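Local coordinates for protein lectin (Colocasia esculenta, PDB 5T1X) that forms chain 1, a bulb-type lectin domain of the GNA-related family, of a mannose-specific heterotetrameric lectin that agglutinates rabbit erythrocytes, at residues Asn4-Asp15 with Leu18-Asn29; Lys77-Ala85 with Leu93-Phe101. All coordinates share one frame; numbering follows the deposited sequence.

Contact 1 of 2, residues Asn4-Asp15 with Leu18-Asn29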
loop_
_atom_site.group_PDB
_atom_site.type_symbol
_atom_site.label_atom_id
_atom_site.label_comp_id
_atom_site.label_asym_id
_atom_site.label_seq_id
_atom_site.Cartn_x
_atom_site.Cartn_y
_atom_site.Cartn_z
ATOM N N ASN A 4 -4.166 -7.717 -1.112
ATOM C CA ASN A 4 -3.982 -7.270 0.272
ATOM C C ASN A 4 -4.189 -5.749 0.435
ATOM O O ASN A 4 -3.756 -5.174 1.433
ATOM C CB ASN A 4 -2.568 -7.664 0.720
ATOM C CG ASN A 4 -1.508 -7.232 -0.264
ATOM O OD1 ASN A 4 -1.723 -6.341 -1.100
ATOM N ND2 ASN A 4 -0.371 -7.913 -0.245
ATOM N N TYR A 5 -4.827 -5.096 -0.545
ATOM C CA TYR A 5 -5.124 -3.670 -0.421
ATOM C C TYR A 5 -6.398 -3.304 -1.146
ATOM O O TYR A 5 -6.825 -4.005 -2.068
ATOM C CB TYR A 5 -3.964 -2.775 -0.919
ATOM C CG TYR A 5 -3.721 -2.834 -2.415
ATOM C CD1 TYR A 5 -4.505 -2.098 -3.299
ATOM C CD2 TYR A 5 -2.660 -3.569 -2.942
ATOM C CE1 TYR A 5 -4.297 -2.162 -4.679
ATOM C CE2 TYR A 5 -2.413 -3.598 -4.315
ATOM C CZ TYR A 5 -3.238 -2.898 -5.180
ATOM O OH TYR A 5 -3.026 -2.931 -6.539
ATOM N N LEU A 6 -6.974 -2.172 -0.730
ATOM C CA LEU A 6 -8.139 -1.529 -1.307
ATOM C C LEU A 6 -7.787 -0.065 -1.524
ATOM O O LEU A 6 -7.443 0.626 -0.566
ATOM C CB LEU A 6 -9.359 -1.686 -0.368
ATOM C CG LEU A 6 -10.633 -0.924 -0.737
ATOM C CD1 LEU A 6 -11.386 -1.629 -1.817
ATOM C CD2 LEU A 6 -11.549 -0.767 0.469
ATOM N N LEU A 7 -7.838 0.403 -2.780
ATOM C CA LEU A 7 -7.540 1.808 -3.082
ATOM C C LEU A 7 -8.821 2.620 -3.091
ATOM O O LEU A 7 -9.895 2.074 -3.380
ATOM C CB LEU A 7 -6.837 1.953 -4.447
ATOM C CG LEU A 7 -5.563 1.152 -4.692
ATOM C CD1 LEU A 7 -5.057 1.371 -6.101
ATOM C CD2 LEU A 7 -4.488 1.467 -3.657
ATOM N N SER A 8 -8.721 3.929 -2.812
ATOM C CA SER A 8 -9.897 4.801 -2.861
ATOM C C SER A 8 -10.496 4.723 -4.282
ATOM O O SER A 8 -9.759 4.765 -5.272
ATOM C CB SER A 8 -9.533 6.229 -2.454
ATOM O OG SER A 8 -8.359 6.686 -3.100
ATOM N N GLY A 9 -11.796 4.459 -4.357
ATOM C CA GLY A 9 -12.489 4.272 -5.629
ATOM C C GLY A 9 -12.760 2.812 -5.955
ATOM O O GLY A 9 -13.578 2.522 -6.832
ATOM N N GLN A 10 -12.072 1.872 -5.268
ATOM C CA GLN A 10 -12.294 0.430 -5.472
ATOM C C GLN A 10 -13.347 -0.096 -4.486
ATOM O O GLN A 10 -13.691 0.590 -3.524
ATOM C CB GLN A 10 -10.987 -0.360 -5.338
ATOM C CG GLN A 10 -9.962 -0.014 -6.410
ATOM C CD GLN A 10 -8.682 -0.800 -6.237
ATOM O OE1 GLN A 10 -8.287 -1.168 -5.132
ATOM N NE2 GLN A 10 -7.997 -1.055 -7.330
ATOM N N THR A 11 -13.860 -1.308 -4.728
ATOM C CA THR A 11 -14.866 -1.932 -3.880
ATOM C C THR A 11 -14.458 -3.357 -3.503
ATOM O O THR A 11 -14.035 -4.134 -4.366
ATOM C CB THR A 11 -16.239 -1.951 -4.613
ATOM O OG1 THR A 11 -16.671 -0.616 -4.903
ATOM C CG2 THR A 11 -17.332 -2.661 -3.819
ATOM N N LEU A 12 -14.593 -3.688 -2.213
ATOM C CA LEU A 12 -14.458 -5.051 -1.705
ATOM C C LEU A 12 -15.903 -5.543 -1.627
ATOM O O LEU A 12 -16.677 -5.086 -0.775
ATOM C CB LEU A 12 -13.695 -5.135 -0.365
ATOM C CG LEU A 12 -13.512 -6.548 0.246
ATOM C CD1 LEU A 12 -12.571 -7.408 -0.585
ATOM C CD2 LEU A 12 -12.982 -6.465 1.671
ATOM N N ASN A 13 -16.298 -6.361 -2.614
ATOM C CA ASN A 13 -17.658 -6.872 -2.761
ATOM C C ASN A 13 -18.038 -7.872 -1.664
ATOM O O ASN A 13 -17.184 -8.323 -0.893
ATOM C CB ASN A 13 -17.831 -7.514 -4.138
ATOM C CG ASN A 13 -18.180 -6.521 -5.217
ATOM O OD1 ASN A 13 -17.306 -5.964 -5.891
ATOM N ND2 ASN A 13 -19.471 -6.280 -5.404
ATOM N N THR A 14 -19.344 -8.209 -1.609
ATOM C CA THR A 14 -19.943 -9.142 -0.658
ATOM C C THR A 14 -19.231 -10.491 -0.744
ATOM O O THR A 14 -19.039 -11.027 -1.838
ATOM C CB THR A 14 -21.452 -9.253 -0.925
ATOM O OG1 THR A 14 -21.979 -7.942 -1.143
ATOM C CG2 THR A 14 -22.200 -9.917 0.213
ATOM N N ASP A 15 -18.796 -10.995 0.424
ATOM C CA ASP A 15 -18.053 -12.241 0.661
ATOM C C ASP A 15 -16.633 -12.183 0.050
ATOM O O ASP A 15 -15.983 -13.219 -0.103
ATOM C CB ASP A 15 -18.833 -13.486 0.185
ATOM C CG ASP A 15 -20.106 -13.745 0.972
ATOM O OD1 ASP A 15 -20.055 -13.692 2.226
ATOM O OD2 ASP A 15 -21.146 -14.027 0.339
ATOM N N LEU A 18 -9.485 -9.667 1.546
ATOM C CA LEU A 18 -8.124 -9.134 1.548
ATOM C C LEU A 18 -7.352 -10.116 2.403
ATOM O O LEU A 18 -7.880 -10.523 3.439
ATOM C CB LEU A 18 -7.986 -7.700 2.066
ATOM C CG LEU A 18 -8.648 -6.549 1.300
ATOM C CD1 LEU A 18 -8.172 -5.232 1.868
ATOM C CD2 LEU A 18 -8.333 -6.583 -0.200
ATOM N N LYS A 19 -6.160 -10.569 1.976
ATOM C CA LYS A 19 -5.458 -11.565 2.784
ATOM C C LYS A 19 -3.967 -11.323 2.779
ATOM O O LYS A 19 -3.390 -11.017 1.738
ATOM C CB LYS A 19 -5.773 -12.996 2.281
ATOM C CG LYS A 19 -5.255 -14.129 3.169
ATOM C CD LYS A 19 -5.763 -15.485 2.695
ATOM C CE LYS A 19 -5.279 -16.649 3.526
ATOM N NZ LYS A 19 -5.876 -16.658 4.891
ATOM N N ASN A 20 -3.338 -11.492 3.947
ATOM C CA ASN A 20 -1.885 -11.417 4.061
ATOM C C ASN A 20 -1.477 -12.475 5.096
ATOM O O ASN A 20 -1.708 -12.292 6.291
ATOM C CB ASN A 20 -1.391 -10.000 4.392
ATOM C CG ASN A 20 0.090 -9.830 4.130
ATOM O OD1 ASN A 20 0.857 -10.796 4.065
ATOM N ND2 ASN A 20 0.538 -8.595 4.027
ATOM N N GLY A 21 -0.964 -13.611 4.607
ATOM C CA GLY A 21 -0.613 -14.747 5.452
ATOM C C GLY A 21 -1.863 -15.316 6.102
ATOM O O GLY A 21 -2.866 -15.526 5.422
ATOM N N ASP A 22 -1.847 -15.474 7.434
ATOM C CA ASP A 22 -2.981 -16.030 8.188
ATOM C C ASP A 22 -4.100 -15.014 8.425
ATOM O O ASP A 22 -5.191 -15.390 8.868
ATOM C CB ASP A 22 -2.498 -16.582 9.543
ATOM C CG ASP A 22 -1.520 -17.742 9.460
ATOM O OD1 ASP A 22 -1.548 -18.476 8.448
ATOM O OD2 ASP A 22 -0.763 -17.946 10.433
ATOM N N PHE A 23 -3.835 -13.738 8.151
ATOM C CA PHE A 23 -4.782 -12.650 8.382
ATOM C C PHE A 23 -5.691 -12.490 7.185
ATOM O O PHE A 23 -5.220 -12.310 6.057
ATOM C CB PHE A 23 -4.024 -11.369 8.736
ATOM C CG PHE A 23 -3.117 -11.612 9.922
ATOM C CD1 PHE A 23 -3.642 -11.765 11.204
ATOM C CD2 PHE A 23 -1.743 -11.750 9.751
ATOM C CE1 PHE A 23 -2.803 -12.019 12.296
ATOM C CE2 PHE A 23 -0.907 -12.001 10.845
ATOM C CZ PHE A 23 -1.441 -12.122 12.110
ATOM N N ASP A 24 -7.006 -12.629 7.435
ATOM C CA ASP A 24 -8.037 -12.645 6.405
ATOM C C ASP A 24 -9.172 -11.664 6.710
ATOM O O ASP A 24 -9.981 -11.904 7.614
ATOM C CB ASP A 24 -8.580 -14.087 6.288
ATOM C CG ASP A 24 -9.480 -14.372 5.108
ATOM O OD1 ASP A 24 -9.674 -13.462 4.274
ATOM O OD2 ASP A 24 -9.979 -15.523 5.006
ATOM N N LEU A 25 -9.241 -10.574 5.930
ATOM C CA LEU A 25 -10.285 -9.560 6.058
ATOM C C LEU A 25 -11.431 -9.946 5.149
ATOM O O LEU A 25 -11.239 -10.053 3.937
ATOM C CB LEU A 25 -9.747 -8.157 5.705
ATOM C CG LEU A 25 -10.751 -7.010 5.845
ATOM C CD1 LEU A 25 -10.914 -6.568 7.314
ATOM C CD2 LEU A 25 -10.350 -5.837 4.979
ATOM N N VAL A 26 -12.620 -10.175 5.730
ATOM C CA VAL A 26 -13.776 -10.600 4.952
ATOM C C VAL A 26 -14.946 -9.604 5.100
ATOM O O VAL A 26 -15.372 -9.299 6.220
ATOM C CB VAL A 26 -14.225 -12.045 5.319
ATOM C CG1 VAL A 26 -15.273 -12.565 4.337
ATOM C CG2 VAL A 26 -13.039 -13.010 5.386
ATOM N N MET A 27 -15.465 -9.116 3.955
ATOM C CA MET A 27 -16.672 -8.284 3.912
ATOM C C MET A 27 -17.800 -9.289 3.791
ATOM O O MET A 27 -18.060 -9.788 2.703
ATOM C CB MET A 27 -16.616 -7.264 2.752
ATOM C CG MET A 27 -17.897 -6.445 2.573
ATOM S SD MET A 27 -18.205 -5.267 3.907
ATOM C CE MET A 27 -19.391 -6.191 4.887
ATOM N N GLN A 28 -18.388 -9.685 4.910
ATOM C CA GLN A 28 -19.333 -10.800 4.910
ATOM C C GLN A 28 -20.734 -10.462 4.411
ATOM O O GLN A 28 -21.131 -9.296 4.405
ATOM C CB GLN A 28 -19.426 -11.420 6.301
ATOM C CG GLN A 28 -18.079 -11.936 6.778
ATOM C CD GLN A 28 -18.080 -12.549 8.154
ATOM O OE1 GLN A 28 -17.178 -13.307 8.481
ATOM N NE2 GLN A 28 -19.054 -12.230 9.002
ATOM N N ASN A 29 -21.484 -11.521 4.008
ATOM C CA ASN A 29 -22.864 -11.440 3.514
ATOM C C ASN A 29 -23.829 -11.004 4.628
ATOM O O ASN A 29 -24.920 -10.513 4.323
ATOM C CB ASN A 29 -23.321 -12.756 2.862
ATOM C CG ASN A 29 -23.133 -14.002 3.692
ATOM O OD1 ASN A 29 -23.697 -14.154 4.782
ATOM N ND2 ASN A 29 -22.393 -14.960 3.151
HETATM O O HOH W 1 -0.617 -10.705 0.804
#

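Contact 2 of 2, residues Lys77-Ala85 with Leu93-Phe101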
loop_
_atom_site.group_PDB
_atom_site.type_symbol
_atom_site.label_atom_id
_atom_site.label_comp_id
_atom_site.label_asym_id
_atom_site.label_seq_id
_atom_site.Cartn_x
_atom_site.Cartn_y
_atom_site.Cartn_z
ATOM N N LYS A 77 -10.459 10.905 8.813
ATOM C CA LYS A 77 -10.406 11.526 7.490
ATOM C C LYS A 77 -9.214 12.455 7.358
ATOM O O LYS A 77 -8.763 13.030 8.349
ATOM C CB LYS A 77 -11.682 12.362 7.253
ATOM C CG LYS A 77 -12.957 11.572 6.990
ATOM C CD LYS A 77 -14.142 12.505 6.682
ATOM C CE LYS A 77 -14.802 13.115 7.903
ATOM N NZ LYS A 77 -15.571 12.110 8.689
ATOM N N SER A 78 -8.754 12.664 6.126
ATOM C CA SER A 78 -7.678 13.610 5.849
ATOM C C SER A 78 -8.042 14.410 4.575
ATOM O O SER A 78 -9.231 14.565 4.285
ATOM C CB SER A 78 -6.334 12.885 5.756
ATOM O OG SER A 78 -5.261 13.807 5.672
ATOM N N VAL A 79 -7.054 14.960 3.852
ATOM C CA VAL A 79 -7.297 15.788 2.654
ATOM C C VAL A 79 -7.793 14.955 1.468
ATOM O O VAL A 79 -7.581 13.746 1.434
ATOM C CB VAL A 79 -6.048 16.606 2.243
ATOM C CG1 VAL A 79 -5.709 17.649 3.301
ATOM C CG2 VAL A 79 -4.845 15.704 1.952
ATOM N N LYS A 80 -8.424 15.608 0.477
ATOM C CA LYS A 80 -8.874 14.895 -0.720
ATOM C C LYS A 80 -7.662 14.420 -1.498
ATOM O O LYS A 80 -6.712 15.177 -1.712
ATOM C CB LYS A 80 -9.782 15.770 -1.595
ATOM C CG LYS A 80 -10.519 15.001 -2.673
ATOM C CD LYS A 80 -11.396 15.933 -3.495
ATOM C CE LYS A 80 -12.333 15.157 -4.388
ATOM N NZ LYS A 80 -13.225 16.054 -5.165
ATOM N N GLY A 81 -7.682 13.152 -1.866
ATOM C CA GLY A 81 -6.582 12.546 -2.599
ATOM C C GLY A 81 -6.778 11.060 -2.767
ATOM O O GLY A 81 -7.910 10.571 -2.704
ATOM N N ASN A 82 -5.665 10.347 -2.996
ATOM C CA ASN A 82 -5.625 8.897 -3.220
ATOM C C ASN A 82 -5.141 8.196 -1.972
ATOM O O ASN A 82 -4.064 8.518 -1.463
ATOM C CB ASN A 82 -4.702 8.561 -4.406
ATOM C CG ASN A 82 -5.101 9.205 -5.713
ATOM O OD1 ASN A 82 -6.255 9.166 -6.126
ATOM N ND2 ASN A 82 -4.142 9.792 -6.405
ATOM N N TYR A 83 -5.932 7.229 -1.488
ATOM C CA TYR A 83 -5.627 6.500 -0.260
ATOM C C TYR A 83 -5.524 5.011 -0.526
ATOM O O TYR A 83 -5.989 4.527 -1.562
ATOM C CB TYR A 83 -6.720 6.779 0.795
ATOM C CG TYR A 83 -6.632 8.182 1.358
ATOM C CD1 TYR A 83 -6.007 8.424 2.574
ATOM C CD2 TYR A 83 -7.149 9.271 0.660
ATOM C CE1 TYR A 83 -5.871 9.719 3.073
ATOM C CE2 TYR A 83 -6.993 10.574 1.134
ATOM C CZ TYR A 83 -6.352 10.790 2.343
ATOM O OH TYR A 83 -6.186 12.056 2.836
ATOM N N ALA A 84 -4.934 4.289 0.421
ATOM C CA ALA A 84 -4.808 2.835 0.323
ATOM C C ALA A 84 -5.049 2.190 1.683
ATOM O O ALA A 84 -4.408 2.579 2.664
ATOM C CB ALA A 84 -3.427 2.459 -0.204
ATOM N N ALA A 85 -5.979 1.225 1.746
ATOM C CA ALA A 85 -6.235 0.423 2.947
ATOM C C ALA A 85 -5.473 -0.868 2.737
ATOM O O ALA A 85 -5.741 -1.572 1.766
ATOM C CB ALA A 85 -7.721 0.175 3.151
ATOM N N LEU A 93 -5.346 -3.897 9.695
ATOM C CA LEU A 93 -5.758 -3.197 8.479
ATOM C C LEU A 93 -5.463 -1.732 8.727
ATOM O O LEU A 93 -5.867 -1.191 9.758
ATOM C CB LEU A 93 -7.240 -3.446 8.130
ATOM C CG LEU A 93 -7.793 -2.664 6.935
ATOM C CD1 LEU A 93 -7.237 -3.193 5.614
ATOM C CD2 LEU A 93 -9.309 -2.698 6.927
ATOM N N VAL A 94 -4.690 -1.119 7.836
ATOM C CA VAL A 94 -4.233 0.258 8.013
ATOM C C VAL A 94 -4.584 1.096 6.795
ATOM O O VAL A 94 -4.302 0.685 5.666
ATOM C CB VAL A 94 -2.689 0.302 8.278
ATOM C CG1 VAL A 94 -2.218 1.716 8.600
ATOM C CG2 VAL A 94 -2.264 -0.657 9.394
ATOM N N VAL A 95 -5.112 2.304 7.030
ATOM C CA VAL A 95 -5.390 3.244 5.946
ATOM C C VAL A 95 -4.223 4.203 5.871
ATOM O O VAL A 95 -3.941 4.887 6.850
ATOM C CB VAL A 95 -6.727 4.008 6.123
ATOM C CG1 VAL A 95 -6.928 5.018 4.992
ATOM C CG2 VAL A 95 -7.912 3.061 6.214
ATOM N N PHE A 96 -3.561 4.272 4.702
ATOM C CA PHE A 96 -2.441 5.183 4.448
ATOM C C PHE A 96 -2.816 6.213 3.432
ATOM O O PHE A 96 -3.342 5.856 2.373
ATOM C CB PHE A 96 -1.249 4.405 3.881
ATOM C CG PHE A 96 -0.605 3.384 4.787
ATOM C CD1 PHE A 96 0.469 3.729 5.590
ATOM C CD2 PHE A 96 -1.020 2.057 4.767
ATOM C CE1 PHE A 96 1.090 2.776 6.403
ATOM C CE2 PHE A 96 -0.386 1.098 5.566
ATOM C CZ PHE A 96 0.663 1.464 6.379
ATOM N N GLY A 97 -2.477 7.469 3.692
ATOM C CA GLY A 97 -2.705 8.473 2.676
ATOM C C GLY A 97 -2.615 9.909 3.121
ATOM O O GLY A 97 -2.562 10.186 4.325
ATOM N N PRO A 98 -2.672 10.849 2.150
ATOM C CA PRO A 98 -2.779 10.634 0.693
ATOM C C PRO A 98 -1.462 10.180 0.068
ATOM O O PRO A 98 -0.444 10.098 0.748
ATOM C CB PRO A 98 -3.188 12.019 0.172
ATOM C CG PRO A 98 -2.509 12.962 1.123
ATOM C CD PRO A 98 -2.604 12.290 2.476
ATOM N N SER A 99 -1.480 9.895 -1.232
ATOM C CA SER A 99 -0.253 9.520 -1.919
ATOM C C SER A 99 0.661 10.729 -1.975
ATOM O O SER A 99 0.179 11.870 -2.079
ATOM C CB SER A 99 -0.553 8.995 -3.318
ATOM O OG SER A 99 -1.232 9.959 -4.099
ATOM N N VAL A 100 1.967 10.497 -1.833
ATOM C CA VAL A 100 2.956 11.572 -1.808
ATOM C C VAL A 100 3.932 11.447 -2.980
ATOM O O VAL A 100 4.695 12.378 -3.224
ATOM C CB VAL A 100 3.722 11.658 -0.450
ATOM C CG1 VAL A 100 2.763 11.936 0.709
ATOM C CG2 VAL A 100 4.552 10.403 -0.189
ATOM N N PHE A 101 3.937 10.295 -3.676
ATOM C CA PHE A 101 4.862 10.058 -4.780
ATOM C C PHE A 101 4.358 8.934 -5.672
ATOM O O PHE A 101 3.785 7.965 -5.188
ATOM C CB PHE A 101 6.263 9.736 -4.231
ATOM C CG PHE A 101 7.330 9.466 -5.262
ATOM C CD1 PHE A 101 7.871 10.502 -6.015
ATOM C CD2 PHE A 101 7.805 8.176 -5.472
ATOM C CE1 PHE A 101 8.858 10.249 -6.975
ATOM C CE2 PHE A 101 8.806 7.927 -6.418
ATOM C CZ PHE A 101 9.322 8.966 -7.162
HETATM O O HOH W 2 -2.888 12.355 5.931
HETATM O O HOH W 3 -3.181 11.848 -3.500
HETATM O O HOH W 4 -1.393 9.079 -6.781
#

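Contact 1 of 2, residues Asn4-Asp15 with Leu18-Asn29
Leu-12 and Met-27 meet at the middle of this contact, where leucines from both segments close over the inside of the domain. With chi1 at 180°, Leu-12 extends away from its own N and reaches with CD2 across to Met-27 CB at 3.9 Å and on to CD2 of Leu-25, while its other methyl meets Leu-18. Leu-18 carries its branch over the backbone of strand 5-7: CD2 sits 3.5 Å from Tyr-5 O, and CD1 faces CB of Leu-6. Leu-1 covers Leu-6 and Leu-12 as well, and Leu-53 packs on Leu-12.

Polar bonds gather at the two ends. Near the sugar-binding residues, Asp-15 N gives its hydrogen to Met-27 O at 2.7 Å, in a bent bond (136° at the hydrogen). The Asp-15 carboxylate then swings back toward Asn-29, whose ND2 lies 2.8 Å from OD1 and 3.2 Å from OD2; both bonds are weak, and the carboxylate and amide planes stand 79° apart. A third weak bond runs from Asn-29 N to OD1. Thr-14 lays its CG2 methyl against Asn-29 CA at 3.7 Å, its OG1 being held by Cys-51 O.

At the far end a water bridges Asn-4 ND2 and Lys-19 O, and the same ND2 bonds to Asn-7 of the neighbouring chain.

Strands 5-7, 11-12 and the 16-20/23-27 hairpin, from three different sheets, thus converge as in the beta-prism II fold of bulb-type lectins. Asn-29 and the adjacent Gln-28, itself held by Tyr-36, belong to a mannose site.

Contact 2 of 2, residues Lys77-Ala85 with Leu93-Phe101
Ala-84 and Ala-85 run antiparallel to Val-95 and Phe-96. Ala-84 and Phe-96 form a hydrogen-bonded pair, Phe-96 N to Ala-84 O at 2.8 Å and nearly straight (178°), and Ala-84 N to Phe-96 O; Ala-85 and Val-95 are the next, non-hydrogen-bonded pair. Beyond Gly-97 a cis peptide precedes Pro-98, and the pairing gives way to one weak bond, Ser-99 N to Asn-82 O.

Tyr-83 carries the side-chain contact: CG opposite the carbonyl carbon (chi1 -72°) swings the ring toward Gly-97 and Pro-98. Pro-98 CA lies over one face of the ring, 4.1 Å from the centroid, a CH-pi contact, and Gly-97 CA approaches CD1 to 3.3 Å. The phenol donates to a lone pair of Val-79 O, in the carbonyl plane at 2.6 Å, which ties it back to the loop. Val-79 CG2 also meets Pro-98 CG. One water accepts from Asn-82 N, another from Asn-82 ND2, both bonding Ser-99 OG, and a third joins Ser-78 OG to Gly-97 O. On the face carrying Ala-85 and Val-95, Ala-85 CB touches Leu-93 CD1 and Val-95 CG2, with Leu-61 packed on all three.

This is a beta hairpin whose 92-103 strand continues the sheet into the partner chain.

How the contacts relate
Contacts 1 and 2 share the three-stranded sheet in which 5-7 and 84-88 are neighbours. Leu-6 O lies 2.8 Å from Ala-85 N, a probable hydrogen bond, and Ser-8 OG probably bonds to Tyr-83 N. Their centres are about 17 Å apart. Contact 1, nearer the middle of the chain, brings strands of all three sheets together by aliphatic packing and is exposed mainly at its mannose-site end. Contact 2 lies farther out and is held within one sheet by backbone pairing, then by an aromatic ring and waters where the strands part. Both reach the neighbouring chain: contact 1 through hydrogen bonds of Asn-4, Tyr-5 and Asn-20 and some packing, contact 2 largely through strand pairing.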